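Local structure of beta-galactosidase (Marinomonas sp. ef1, 6Y2K) at residues S458-L468 / L480-G489; L515-V523 / M571-L579. The protein hydrolyses terminal beta-D-galactose residues from beta-galactosides, as a cold-active hexameric enzyme of glycoside hydrolase family 42. One frame throughout, in Å; residues are numbered along the deposited sequence.

In the fold
Both contacts lie in the trimerisation domain, well after the TIM barrel that begins the chain, and they follow one another without crossing. Contact 1 comes first: the loop 458-466 runs into strand 467-470, the chain turns into helix 478-486, and this helix and its exit pack back on the loop, closing a short circuit that leads on to strand 490-493. Contact 2 then closes a longer excursion, in which strand 521-528 pairs with 549-555 and other strands already join the mixed sheet, and which ends in the hairpin 568-579. Strand 576-579 lies beside 490-493, and R575 NH1 reaches the carbonyl oxygens of Y487 and G489, tying the two contacts together.

Contact 1. Residues S458-L468 / L480-G489; sequences SNAPLDMYELL and LQNRLNSYQG
Y487 drives its ring into the turn of 458-468, and its hydroxyl donates to Y465 O at 2.8 Å, approaching from above the carbonyl plane. Packing is tight here. L468 CD2 lies over one ring face in a CH-pi contact, 4.2 Å from the centroid, while the backbone N of G489 covers the opposite face. L462 CB touches Y487 CD1 at 3.7 Å, and L462 O comes up at the ring edge. With CG anti to the backbone N (chi1 175°), Y487 extends its ring from the helix exit to the turn. L484 CD2 continues the apolar layer, 4.0 Å from L468 CD2. The contact joins elements of a beta-alpha-beta unit (strand 467-470, helix 478-486, strand 490-493), with L468 on its first strand and L484 on its helix. Toward S458 and N459 the contact becomes more polar and more exposed. R483, bent at chi3 (-68°), sends NH1 to S458 O at 2.8 Å, with the carbonyl oxygen 22° out of the guanidinium plane. N459 CA lies over one face of that group. A water accepts a hydrogen bond from R483 NE and donates to both S458 O and A460 O, bridging arginine and loop on this looser side.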
loop_
_atom_site.group_PDB
_atom_site.type_symbol
_atom_site.label_atom_id
_atom_site.label_comp_id
_atom_site.label_asym_id
_atom_site.label_seq_id
_atom_site.Cartn_x
_atom_site.Cartn_y
_atom_site.Cartn_z
ATOM N N SER A 458 40.521 -15.432 17.525
ATOM C CA SER A 458 40.584 -15.045 18.932
ATOM C C SER A 458 41.977 -15.166 19.558
ATOM O O SER A 458 42.254 -14.504 20.561
ATOM C CB SER A 458 39.543 -15.795 19.759
ATOM O OG SER A 458 39.713 -17.185 19.646
ATOM N N ASN A 459 42.859 -15.965 18.955
ATOM C CA ASN A 459 44.258 -16.050 19.409
ATOM C C ASN A 459 45.224 -15.074 18.712
ATOM O O ASN A 459 46.438 -15.172 18.897
ATOM C CB ASN A 459 44.767 -17.489 19.284
ATOM C CG ASN A 459 44.869 -17.966 17.842
ATOM O OD1 ASN A 459 44.486 -17.271 16.895
ATOM N ND2 ASN A 459 45.388 -19.174 17.673
ATOM N N ALA A 460 44.708 -14.140 17.913
ATOM C CA ALA A 460 45.571 -13.214 17.180
ATOM C C ALA A 460 46.242 -12.209 18.124
ATOM O O ALA A 460 45.621 -11.766 19.102
ATOM C CB ALA A 460 44.773 -12.471 16.118
ATOM N N PRO A 461 47.514 -11.852 17.846
ATOM C CA PRO A 461 48.086 -10.704 18.560
ATOM C C PRO A 461 47.365 -9.409 18.158
ATOM O O PRO A 461 47.015 -9.237 16.994
ATOM C CB PRO A 461 49.565 -10.691 18.135
ATOM C CG PRO A 461 49.662 -11.563 16.936
ATOM C CD PRO A 461 48.486 -12.501 16.945
ATOM N N LEU A 462 47.144 -8.537 19.133
ATOM C CA LEU A 462 46.268 -7.379 18.987
ATOM C C LEU A 462 46.993 -6.032 18.874
ATOM O O LEU A 462 46.361 -5.028 18.538
ATOM C CB LEU A 462 45.316 -7.332 20.177
ATOM C CG LEU A 462 44.493 -8.591 20.462
ATOM C CD1 LEU A 462 43.690 -8.401 21.743
ATOM C CD2 LEU A 462 43.582 -8.930 19.294
ATOM N N ASP A 463 48.305 -6.014 19.120
ATOM C CA ASP A 463 49.067 -4.759 19.238
ATOM C C ASP A 463 49.077 -3.860 17.991
ATOM O O ASP A 463 49.254 -2.648 18.119
ATOM C CB ASP A 463 50.515 -5.041 19.686
ATOM C CG ASP A 463 51.283 -5.901 18.695
ATOM O OD1 ASP A 463 51.138 -7.142 18.743
ATOM O OD2 ASP A 463 52.025 -5.343 17.859
ATOM N N MET A 464 48.884 -4.438 16.803
ATOM C CA MET A 464 48.858 -3.662 15.562
ATOM C C MET A 464 47.504 -2.996 15.228
ATOM O O MET A 464 47.394 -2.366 14.172
ATOM C CB MET A 464 49.328 -4.526 14.377
ATOM C CG MET A 464 48.384 -5.648 13.941
ATOM S SD MET A 464 48.296 -7.029 15.110
ATOM C CE MET A 464 49.858 -7.848 14.771
ATOM N N TYR A 465 46.491 -3.138 16.093
ATOM C CA TYR A 465 45.155 -2.563 15.853
ATOM C C TYR A 465 44.806 -1.438 16.833
ATOM O O TYR A 465 44.965 -1.578 18.048
ATOM C CB TYR A 465 44.083 -3.669 15.909
ATOM C CG TYR A 465 44.381 -4.806 14.961
ATOM C CD1 TYR A 465 44.436 -4.585 13.590
ATOM C CD2 TYR A 465 44.653 -6.094 15.433
ATOM C CE1 TYR A 465 44.728 -5.613 12.709
ATOM C CE2 TYR A 465 44.942 -7.132 14.556
ATOM C CZ TYR A 465 44.979 -6.885 13.196
ATOM O OH TYR A 465 45.275 -7.886 12.310
ATOM N N GLU A 466 44.321 -0.327 16.284
ATOM C CA GLU A 466 43.872 0.822 17.070
ATOM C C GLU A 466 42.437 0.672 17.568
ATOM O O GLU A 466 42.099 1.187 18.633
ATOM C CB GLU A 466 43.992 2.104 16.244
ATOM C CG GLU A 466 45.407 2.426 15.794
ATOM C CD GLU A 466 46.373 2.636 16.953
ATOM O OE1 GLU A 466 45.956 2.927 18.103
ATOM O OE2 GLU A 466 47.575 2.498 16.708
ATOM N N LEU A 467 41.609 -0.029 16.796
ATOM C CA LEU A 467 40.227 -0.342 17.165
ATOM C C LEU A 467 39.975 -1.837 16.983
ATOM O O LEU A 467 40.301 -2.400 15.943
ATOM C CB LEU A 467 39.269 0.457 16.283
ATOM C CG LEU A 467 37.766 0.214 16.442
ATOM C CD1 LEU A 467 37.282 0.570 17.843
ATOM C CD2 LEU A 467 37.008 1.004 15.387
ATOM N N LEU A 468 39.381 -2.453 17.999
ATOM C CA LEU A 468 39.115 -3.887 18.033
ATOM C C LEU A 468 37.648 -4.105 18.381
ATOM O O LEU A 468 37.190 -3.625 19.417
ATOM C CB LEU A 468 39.990 -4.556 19.098
ATOM C CG LEU A 468 39.788 -6.054 19.372
ATOM C CD1 LEU A 468 39.974 -6.877 18.112
ATOM C CD2 LEU A 468 40.746 -6.535 20.450
ATOM N N LEU A 480 42.609 -15.161 26.100
ATOM C CA LEU A 480 42.038 -13.997 25.423
ATOM C C LEU A 480 41.776 -12.869 26.419
ATOM O O LEU A 480 42.100 -11.722 26.134
ATOM C CB LEU A 480 40.754 -14.335 24.652
ATOM C CG LEU A 480 40.039 -13.126 24.016
ATOM C CD1 LEU A 480 40.977 -12.340 23.103
ATOM C CD2 LEU A 480 38.800 -13.568 23.260
ATOM N N GLN A 481 41.222 -13.178 27.587
ATOM C CA GLN A 481 40.967 -12.120 28.574
ATOM C C GLN A 481 42.255 -11.386 28.992
ATOM O O GLN A 481 42.240 -10.162 29.150
ATOM C CB GLN A 481 40.209 -12.635 29.803
ATOM C CG GLN A 481 39.678 -11.523 30.713
ATOM C CD GLN A 481 38.766 -10.535 29.990
ATOM O OE1 GLN A 481 37.852 -10.936 29.262
ATOM N NE2 GLN A 481 39.014 -9.240 30.190
ATOM N N ASN A 482 43.357 -12.126 29.140
ATOM C CA ASN A 482 44.672 -11.514 29.421
ATOM C C ASN A 482 45.107 -10.558 28.311
ATOM O O ASN A 482 45.563 -9.448 28.597
ATOM C CB ASN A 482 45.758 -12.579 29.618
ATOM C CG ASN A 482 45.593 -13.360 30.905
ATOM O OD1 ASN A 482 45.096 -12.844 31.911
ATOM N ND2 ASN A 482 46.020 -14.623 30.882
ATOM N N ARG A 483 44.959 -10.985 27.058
ATOM C CA ARG A 483 45.254 -10.123 25.910
ATOM C C ARG A 483 44.362 -8.871 25.885
ATOM O O ARG A 483 44.842 -7.783 25.583
ATOM C CB ARG A 483 45.145 -10.889 24.587
ATOM C CG ARG A 483 46.271 -11.897 24.352
ATOM C CD ARG A 483 46.264 -12.452 22.931
ATOM N NE ARG A 483 45.102 -13.309 22.684
ATOM C CZ ARG A 483 44.978 -14.587 23.057
ATOM N NH1 ARG A 483 43.862 -15.257 22.767
ATOM N NH2 ARG A 483 45.951 -15.213 23.727
ATOM N N LEU A 484 43.081 -9.022 26.224
ATOM C CA LEU A 484 42.172 -7.870 26.310
ATOM C C LEU A 484 42.561 -6.922 27.437
ATOM O O LEU A 484 42.531 -5.704 27.245
ATOM C CB LEU A 484 40.711 -8.304 26.468
ATOM C CG LEU A 484 40.103 -9.085 25.290
ATOM C CD1 LEU A 484 38.686 -9.519 25.635
ATOM C CD2 LEU A 484 40.119 -8.275 24.008
ATOM N N ASN A 485 42.950 -7.476 28.587
ATOM C CA ASN A 485 43.376 -6.661 29.740
ATOM C C ASN A 485 44.575 -5.754 29.426
ATOM O O ASN A 485 44.632 -4.624 29.903
ATOM C CB ASN A 485 43.708 -7.550 30.953
ATOM C CG ASN A 485 42.473 -8.191 31.577
ATOM O OD1 ASN A 485 41.347 -7.697 31.434
ATOM N ND2 ASN A 485 42.682 -9.300 32.283
ATOM N N SER A 486 45.512 -6.239 28.614
ATOM C CA SER A 486 46.709 -5.466 28.269
ATOM C C SER A 486 46.593 -4.678 26.953
ATOM O O SER A 486 47.454 -3.847 26.668
ATOM C CB SER A 486 47.927 -6.390 28.223
ATOM O OG SER A 486 47.806 -7.328 27.168
ATOM N N TYR A 487 45.542 -4.927 26.163
ATOM C CA TYR A 487 45.349 -4.247 24.878
ATOM C C TYR A 487 45.274 -2.738 25.090
ATOM O O TYR A 487 44.569 -2.266 25.990
ATOM C CB TYR A 487 44.082 -4.780 24.178
ATOM C CG TYR A 487 43.701 -4.091 22.886
ATOM C CD1 TYR A 487 44.544 -4.112 21.779
ATOM C CD2 TYR A 487 42.473 -3.434 22.767
ATOM C CE1 TYR A 487 44.182 -3.484 20.594
ATOM C CE2 TYR A 487 42.101 -2.807 21.591
ATOM C CZ TYR A 487 42.954 -2.832 20.511
ATOM O OH TYR A 487 42.573 -2.203 19.363
ATOM N N GLN A 488 46.037 -1.999 24.284
ATOM C CA GLN A 488 46.176 -0.543 24.419
ATOM C C GLN A 488 45.284 0.268 23.464
ATOM O O GLN A 488 45.188 1.485 23.613
ATOM C CB GLN A 488 47.647 -0.136 24.218
ATOM C CG GLN A 488 48.599 -0.675 25.288
ATOM C CD GLN A 488 48.206 -0.249 26.695
ATOM O OE1 GLN A 488 48.343 0.924 27.068
ATOM N NE2 GLN A 488 47.740 -1.199 27.494
ATOM N N GLY A 489 44.641 -0.389 22.496
ATOM C CA GLY A 489 43.720 0.296 21.581
ATOM C C GLY A 489 42.322 0.445 22.171
ATOM O O GLY A 489 42.132 0.333 23.391
HETATM O O HOH W 1 43.490 -12.143 20.723
#

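Contact 2. Residues L515-V523 / M571-L579; sequences LASLLPLTV and MGEGRHYYL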
loop_
_atom_site.group_PDB
_atom_site.type_symbol
_atom_site.label_atom_id
_atom_site.label_comp_id
_atom_site.label_asym_id
_atom_site.label_seq_id
_atom_site.Cartn_x
_atom_site.Cartn_y
_atom_site.Cartn_z
ATOM N N LEU A 515 34.927 -10.895 30.960
ATOM C CA LEU A 515 35.014 -9.483 30.566
ATOM C C LEU A 515 34.570 -8.512 31.669
ATOM O O LEU A 515 34.921 -7.341 31.619
ATOM C CB LEU A 515 34.165 -9.230 29.303
ATOM C CG LEU A 515 34.408 -7.934 28.521
ATOM C CD1 LEU A 515 35.650 -8.052 27.649
ATOM C CD2 LEU A 515 33.205 -7.578 27.660
ATOM N N ALA A 516 33.792 -8.982 32.642
ATOM C CA ALA A 516 33.255 -8.117 33.695
ATOM C C ALA A 516 34.307 -7.366 34.521
ATOM O O ALA A 516 34.022 -6.278 35.009
ATOM C CB ALA A 516 32.332 -8.900 34.625
ATOM N N SER A 517 35.500 -7.930 34.690
ATOM C CA SER A 517 36.589 -7.209 35.367
ATOM C C SER A 517 37.036 -5.979 34.566
ATOM O O SER A 517 37.370 -4.960 35.153
ATOM C CB SER A 517 37.784 -8.135 35.657
ATOM O OG SER A 517 38.324 -8.681 34.461
ATOM N N LEU A 518 37.009 -6.073 33.236
ATOM C CA LEU A 518 37.373 -4.959 32.344
ATOM C C LEU A 518 36.206 -3.976 32.142
ATOM O O LEU A 518 36.399 -2.757 32.057
ATOM C CB LEU A 518 37.784 -5.509 30.968
ATOM C CG LEU A 518 39.125 -5.145 30.324
ATOM C CD1 LEU A 518 39.014 -5.324 28.816
ATOM C CD2 LEU A 518 39.645 -3.756 30.678
ATOM N N LEU A 519 35.004 -4.535 32.002
ATOM C CA LEU A 519 33.792 -3.777 31.717
ATOM C C LEU A 519 32.737 -4.172 32.745
ATOM O O LEU A 519 31.986 -5.120 32.522
ATOM C CB LEU A 519 33.323 -4.079 30.289
ATOM C CG LEU A 519 34.030 -3.246 29.219
ATOM C CD1 LEU A 519 34.024 -3.915 27.850
ATOM C CD2 LEU A 519 33.380 -1.876 29.142
ATOM N N PRO A 520 32.707 -3.477 33.905
ATOM C CA PRO A 520 31.805 -3.919 34.976
ATOM C C PRO A 520 30.313 -3.686 34.679
ATOM O O PRO A 520 29.805 -2.567 34.789
ATOM C CB PRO A 520 32.281 -3.125 36.200
ATOM C CG PRO A 520 32.992 -1.936 35.644
ATOM C CD PRO A 520 33.594 -2.383 34.343
ATOM N N LEU A 521 29.640 -4.768 34.302
ATOM C CA LEU A 521 28.197 -4.774 34.089
ATOM C C LEU A 521 27.660 -6.188 34.279
ATOM O O LEU A 521 28.434 -7.150 34.287
ATOM C CB LEU A 521 27.885 -4.264 32.682
ATOM C CG LEU A 521 28.460 -5.085 31.517
ATOM C CD1 LEU A 521 27.366 -5.902 30.847
ATOM C CD2 LEU A 521 29.134 -4.186 30.499
ATOM N N THR A 522 26.343 -6.303 34.436
ATOM C CA THR A 522 25.681 -7.587 34.594
ATOM C C THR A 522 24.503 -7.678 33.628
ATOM O O THR A 522 23.632 -6.816 33.644
ATOM C CB THR A 522 25.176 -7.771 36.038
ATOM O OG1 THR A 522 26.286 -7.709 36.939
ATOM C CG2 THR A 522 24.468 -9.122 36.213
ATOM N N VAL A 523 24.485 -8.713 32.791
ATOM C CA VAL A 523 23.315 -9.019 31.970
ATOM C C VAL A 523 22.363 -9.813 32.848
ATOM O O VAL A 523 22.588 -10.992 33.130
ATOM C CB VAL A 523 23.655 -9.833 30.705
ATOM C CG1 VAL A 523 22.389 -10.141 29.895
ATOM C CG2 VAL A 523 24.677 -9.088 29.856
ATOM N N MET A 571 27.533 1.216 26.466
ATOM C CA MET A 571 28.091 1.755 27.708
ATOM C C MET A 571 29.595 1.605 27.727
ATOM O O MET A 571 30.143 0.668 27.144
ATOM C CB MET A 571 27.480 1.038 28.926
ATOM C CG MET A 571 27.769 -0.469 29.012
ATOM S SD MET A 571 26.342 -1.517 29.354
ATOM C CE MET A 571 25.398 -1.312 27.844
ATOM N N GLY A 572 30.258 2.516 28.424
ATOM C CA GLY A 572 31.707 2.477 28.548
ATOM C C GLY A 572 32.329 3.843 28.737
ATOM O O GLY A 572 31.634 4.855 28.828
ATOM N N GLU A 573 33.656 3.849 28.788
ATOM C CA GLU A 573 34.438 5.063 28.988
ATOM C C GLU A 573 35.883 4.745 28.670
ATOM O O GLU A 573 36.281 3.566 28.673
ATOM C CB GLU A 573 34.310 5.573 30.435
ATOM C CG GLU A 573 34.817 4.606 31.502
ATOM C CD GLU A 573 34.431 5.007 32.920
ATOM O OE1 GLU A 573 33.943 6.138 33.123
ATOM O OE2 GLU A 573 34.618 4.178 33.841
ATOM N N GLY A 574 36.661 5.793 28.411
ATOM C CA GLY A 574 38.059 5.647 28.032
ATOM C C GLY A 574 38.177 4.837 26.748
ATOM O O GLY A 574 37.693 5.266 25.691
ATOM N N ARG A 575 38.791 3.660 26.861
ATOM C CA ARG A 575 39.067 2.796 25.714
ATOM C C ARG A 575 38.263 1.480 25.697
ATOM O O ARG A 575 38.533 0.624 24.857
ATOM C CB ARG A 575 40.570 2.482 25.664
ATOM C CG ARG A 575 41.467 3.707 25.522
ATOM C CD ARG A 575 42.927 3.320 25.287
ATOM N NE ARG A 575 43.550 2.750 26.488
ATOM C CZ ARG A 575 43.650 1.449 26.799
ATOM N NH1 ARG A 575 43.178 0.479 26.003
ATOM N NH2 ARG A 575 44.243 1.102 27.944
ATOM N N HIS A 576 37.287 1.315 26.593
ATOM C CA HIS A 576 36.521 0.064 26.689
ATOM C C HIS A 576 35.011 0.312 26.638
ATOM O O HIS A 576 34.484 1.107 27.415
ATOM C CB HIS A 576 36.892 -0.683 27.973
ATOM C CG HIS A 576 38.367 -0.885 28.142
ATOM N ND1 HIS A 576 39.160 -0.026 28.875
ATOM C CD2 HIS A 576 39.198 -1.833 27.647
ATOM C CE1 HIS A 576 40.413 -0.444 28.833
ATOM N NE2 HIS A 576 40.465 -1.539 28.094
ATOM N N TYR A 577 34.326 -0.382 25.722
ATOM C CA TYR A 577 32.875 -0.231 25.514
ATOM C C TYR A 577 32.202 -1.590 25.348
ATOM O O TYR A 577 32.809 -2.519 24.811
ATOM C CB TYR A 577 32.607 0.664 24.290
ATOM C CG TYR A 577 33.234 2.032 24.453
ATOM C CD1 TYR A 577 34.588 2.238 24.174
ATOM C CD2 TYR A 577 32.495 3.106 24.947
ATOM C CE1 TYR A 577 35.180 3.478 24.364
ATOM C CE2 TYR A 577 33.070 4.355 25.131
ATOM C CZ TYR A 577 34.413 4.535 24.839
ATOM O OH TYR A 577 34.999 5.766 25.028
ATOM N N TYR A 578 30.973 -1.695 25.853
ATOM C CA TYR A 578 30.116 -2.868 25.693
ATOM C C TYR A 578 28.784 -2.467 25.043
ATOM O O TYR A 578 28.150 -1.488 25.459
ATOM C CB TYR A 578 29.822 -3.547 27.040
ATOM C CG TYR A 578 28.985 -4.802 26.887
ATOM C CD1 TYR A 578 29.571 -6.002 26.497
ATOM C CD2 TYR A 578 27.598 -4.781 27.081
ATOM C CE1 TYR A 578 28.803 -7.149 26.320
ATOM C CE2 TYR A 578 26.826 -5.929 26.918
ATOM C CZ TYR A 578 27.432 -7.107 26.530
ATOM O OH TYR A 578 26.693 -8.259 26.358
ATOM N N LEU A 579 28.362 -3.254 24.051
ATOM C CA LEU A 579 27.078 -3.090 23.376
ATOM C C LEU A 579 26.208 -4.297 23.710
ATOM O O LEU A 579 26.607 -5.429 23.457
ATOM C CB LEU A 579 27.307 -2.985 21.864
ATOM C CG LEU A 579 26.105 -3.013 20.903
ATOM C CD1 LEU A 579 25.174 -1.838 21.152
ATOM C CD2 LEU A 579 26.596 -3.017 19.464
#
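L518 lays its CD2 methyl over one face of the H576 imidazole, 3.7 Å from the centroid and 19° off the ring normal, a CH-pi contact in which the two side chains cross at about a right angle. A second CH-pi contact forms deeper in, where L521 CD1 sits above the Y578 ring, 4.2 Å from its centroid. Its sister methyl, CD2, presses on Y578 CB at 3.6 Å. L521 reaches the ring with CG held between the backbone N and the carbonyl carbon (chi1 61°).

Other apolar contacts fill in around the rings. L515 CD2 approaches Y578 CD1 obliquely at 4.1 Å, and M571 SD meets L521 CD2 at 4.0 Å. Between the two rings, L519 spreads its methyls on the strand backbone, CD2 against H576 O and CD1 against Y577 O, with CD2 also 3.9 Å from H576 CB. Were H576 an alanine, the L518 methyls would be likely to lose the flat surface they rest on, leaving a gap beneath them.

The polar bonds seen here do not cross between the segments: the Y578 hydroxyl bonds to E551 of strand 549-555, and the hairpin 571-579 is held by its own backbone bonds through a type II' turn. No hydrogen bond joins the two segments, which implies that 515-523 rests on the hairpin 571-579 through apolar and CH-pi packing.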